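PDB 4MTE: zinc uptake regulation protein from Escherichia coli, which represses the zinc uptake genes znuACB by binding their operator DNA with zinc as its cofactor. Local coordinates for residues Leu32-Leu37 against Asp49-Ala54. Residues are numbered along the deposited sequence; the frame is centred on the assembly and turned at random.
Sequences LRLMSL and DLLREA
Leu34 reaches from its helix to the backbone of the facing one, and its CD1 methyl does all the touching. Leu34 CD1 sits 3.8 Å from Leu51 CD1 and equally far from Leu51 CA, with Leu51 CB at 4.1 Å, so it rests on the root of Leu51 as well as on its end. On the Leu50 side, Leu34 CD1 lies 4.2 Å from Leu50 C and 4.3 Å from Leu50 CB. Leu50 therefore offers its backbone and CB, while its methyls lie farther from Leu34 than its CB does; the side chain also touches Gln38. The two side chains Leu34 and Leu51 cross at about a right angle, methyl against methyl. Leu51 CG stands anti to the backbone N (chi1 -170°), and this torsion and chi2 (64°) together bring CD1 to the Leu34 methyl.

The contact joins helix 26-36 to helix 44-52 in the winged-helix DNA-binding domain, with the short strand 42-43 between them in the chain. Helix 60-72, as usual in this fold probably the recognition helix, closes the core: Leu51 touches its Val63, and Met35 packs on its Leu67. The bound DNA comes within about 8 Å at the nearest atom.

The small interface is van der Waals packing, with no hydrogen bond across it. Near the end of helix 26-36, Ser36 turns its hydroxyl back on its own helix: OG donates to Arg33 O at 2.6 Å, in the carbonyl plane on a lone pair. Leu37 N also bonds to Arg33 O, at 3.0 Å, so that one carbonyl has two donors, while the Arg33 guanidinium pairs with Glu30.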
loop_
_atom_site.group_PDB
_atom_site.type_symbol
_atom_site.label_atom_id
_atom_site.label_comp_id
_atom_site.label_asym_id
_atom_site.label_seq_id
_atom_site.Cartn_x
_atom_site.Cartn_y
_atom_site.Cartn_z
ATOM N N LEU D 32 12.402 6.211 -26.868
ATOM C CA LEU D 32 11.810 7.332 -27.588
ATOM C C LEU D 32 10.714 6.872 -28.548
ATOM O O LEU D 32 9.589 7.380 -28.511
ATOM C CB LEU D 32 12.892 8.097 -28.353
ATOM C CG LEU D 32 12.482 9.408 -29.028
ATOM C CD1 LEU D 32 11.810 10.366 -28.046
ATOM C CD2 LEU D 32 13.705 10.052 -29.671
ATOM N N ARG D 33 11.028 5.899 -29.400
ATOM C CA ARG D 33 10.041 5.422 -30.361
ATOM C C ARG D 33 8.858 4.770 -29.652
ATOM O O ARG D 33 7.709 5.029 -30.004
ATOM C CB ARG D 33 10.660 4.464 -31.385
ATOM C CG ARG D 33 11.291 3.217 -30.802
ATOM C CD ARG D 33 11.662 2.226 -31.891
ATOM N NE ARG D 33 10.490 1.827 -32.664
ATOM C CZ ARG D 33 9.649 0.858 -32.315
ATOM N NH1 ARG D 33 9.842 0.162 -31.201
ATOM N NH2 ARG D 33 8.608 0.580 -33.085
ATOM N N LEU D 34 9.138 3.945 -28.644
ATOM C CA LEU D 34 8.074 3.293 -27.880
ATOM C C LEU D 34 7.132 4.329 -27.286
ATOM O O LEU D 34 5.918 4.135 -27.259
ATOM C CB LEU D 34 8.652 2.422 -26.763
ATOM C CG LEU D 34 9.298 1.099 -27.178
ATOM C CD1 LEU D 34 9.947 0.437 -25.970
ATOM C CD2 LEU D 34 8.289 0.162 -27.835
ATOM N N MET D 35 7.698 5.434 -26.816
ATOM C CA MET D 35 6.889 6.532 -26.306
ATOM C C MET D 35 6.141 7.214 -27.443
ATOM O O MET D 35 4.990 7.617 -27.284
ATOM C CB MET D 35 7.766 7.549 -25.581
ATOM C CG MET D 35 8.278 7.070 -24.235
ATOM S SD MET D 35 9.054 8.390 -23.289
ATOM C CE MET D 35 7.623 9.380 -22.867
ATOM N N SER D 36 6.799 7.340 -28.590
ATOM C CA SER D 36 6.198 7.999 -29.745
ATOM C C SER D 36 4.969 7.256 -30.278
ATOM O O SER D 36 4.093 7.861 -30.897
ATOM C CB SER D 36 7.236 8.168 -30.856
ATOM O OG SER D 36 7.360 6.991 -31.632
ATOM N N LEU D 37 4.902 5.951 -30.030
ATOM C CA LEU D 37 3.782 5.137 -30.495
ATOM C C LEU D 37 2.535 5.343 -29.642
ATOM O O LEU D 37 1.433 4.968 -30.040
ATOM C CB LEU D 37 4.156 3.653 -30.481
ATOM C CG LEU D 37 5.317 3.210 -31.373
ATOM C CD1 LEU D 37 5.489 1.702 -31.283
ATOM C CD2 LEU D 37 5.120 3.655 -32.819
ATOM N N ASP D 49 7.612 -2.290 -19.205
ATOM C CA ASP D 49 6.963 -3.507 -19.687
ATOM C C ASP D 49 7.017 -3.604 -21.212
ATOM O O ASP D 49 7.281 -4.674 -21.757
ATOM C CB ASP D 49 5.507 -3.580 -19.209
ATOM C CG ASP D 49 5.384 -3.935 -17.735
ATOM O OD1 ASP D 49 6.267 -4.644 -17.208
ATOM O OD2 ASP D 49 4.391 -3.513 -17.104
ATOM N N LEU D 50 6.771 -2.493 -21.900
ATOM C CA LEU D 50 6.898 -2.469 -23.357
ATOM C C LEU D 50 8.330 -2.775 -23.780
ATOM O O LEU D 50 8.565 -3.571 -24.689
ATOM C CB LEU D 50 6.496 -1.103 -23.916
ATOM C CG LEU D 50 5.028 -0.697 -23.790
ATOM C CD1 LEU D 50 4.826 0.683 -24.402
ATOM C CD2 LEU D 50 4.107 -1.725 -24.442
ATOM N N LEU D 51 9.280 -2.136 -23.110
ATOM C CA LEU D 51 10.692 -2.278 -23.442
ATOM C C LEU D 51 11.196 -3.710 -23.245
ATOM O O LEU D 51 12.219 -4.095 -23.812
ATOM C CB LEU D 51 11.515 -1.311 -22.588
ATOM C CG LEU D 51 12.995 -1.133 -22.930
ATOM C CD1 LEU D 51 13.173 -0.529 -24.320
ATOM C CD2 LEU D 51 13.664 -0.271 -21.870
ATOM N N ARG D 52 10.474 -4.497 -22.452
ATOM C CA ARG D 52 10.895 -5.861 -22.130
ATOM C C ARG D 52 10.749 -6.820 -23.308
ATOM O O ARG D 52 11.552 -7.739 -23.467
ATOM C CB ARG D 52 10.096 -6.410 -20.949
ATOM C CG ARG D 52 10.567 -5.947 -19.586
ATOM C CD ARG D 52 9.913 -6.773 -18.497
ATOM N NE ARG D 52 10.092 -6.200 -17.167
ATOM C CZ ARG D 52 11.235 -6.211 -16.491
ATOM N NH1 ARG D 52 12.324 -6.754 -17.020
ATOM N NH2 ARG D 52 11.292 -5.667 -15.283
ATOM N N GLU D 53 9.715 -6.610 -24.118
ATOM C CA GLU D 53 9.428 -7.486 -25.252
ATOM C C GLU D 53 10.630 -7.578 -26.186
ATOM O O GLU D 53 10.825 -8.587 -26.867
ATOM C CB GLU D 53 8.206 -6.974 -26.015
ATOM C CG GLU D 53 6.932 -6.943 -25.186
ATOM C CD GLU D 53 5.830 -6.133 -25.842
ATOM O OE1 GLU D 53 5.764 -6.117 -27.089
ATOM O OE2 GLU D 53 5.035 -5.509 -25.107
ATOM N N ALA D 54 11.432 -6.518 -26.204
ATOM C CA ALA D 54 12.661 -6.475 -26.984
ATOM C C ALA D 54 13.847 -6.795 -26.081
ATOM O O ALA D 54 14.629 -7.706 -26.362
ATOM C CB ALA D 54 12.834 -5.099 -27.608
#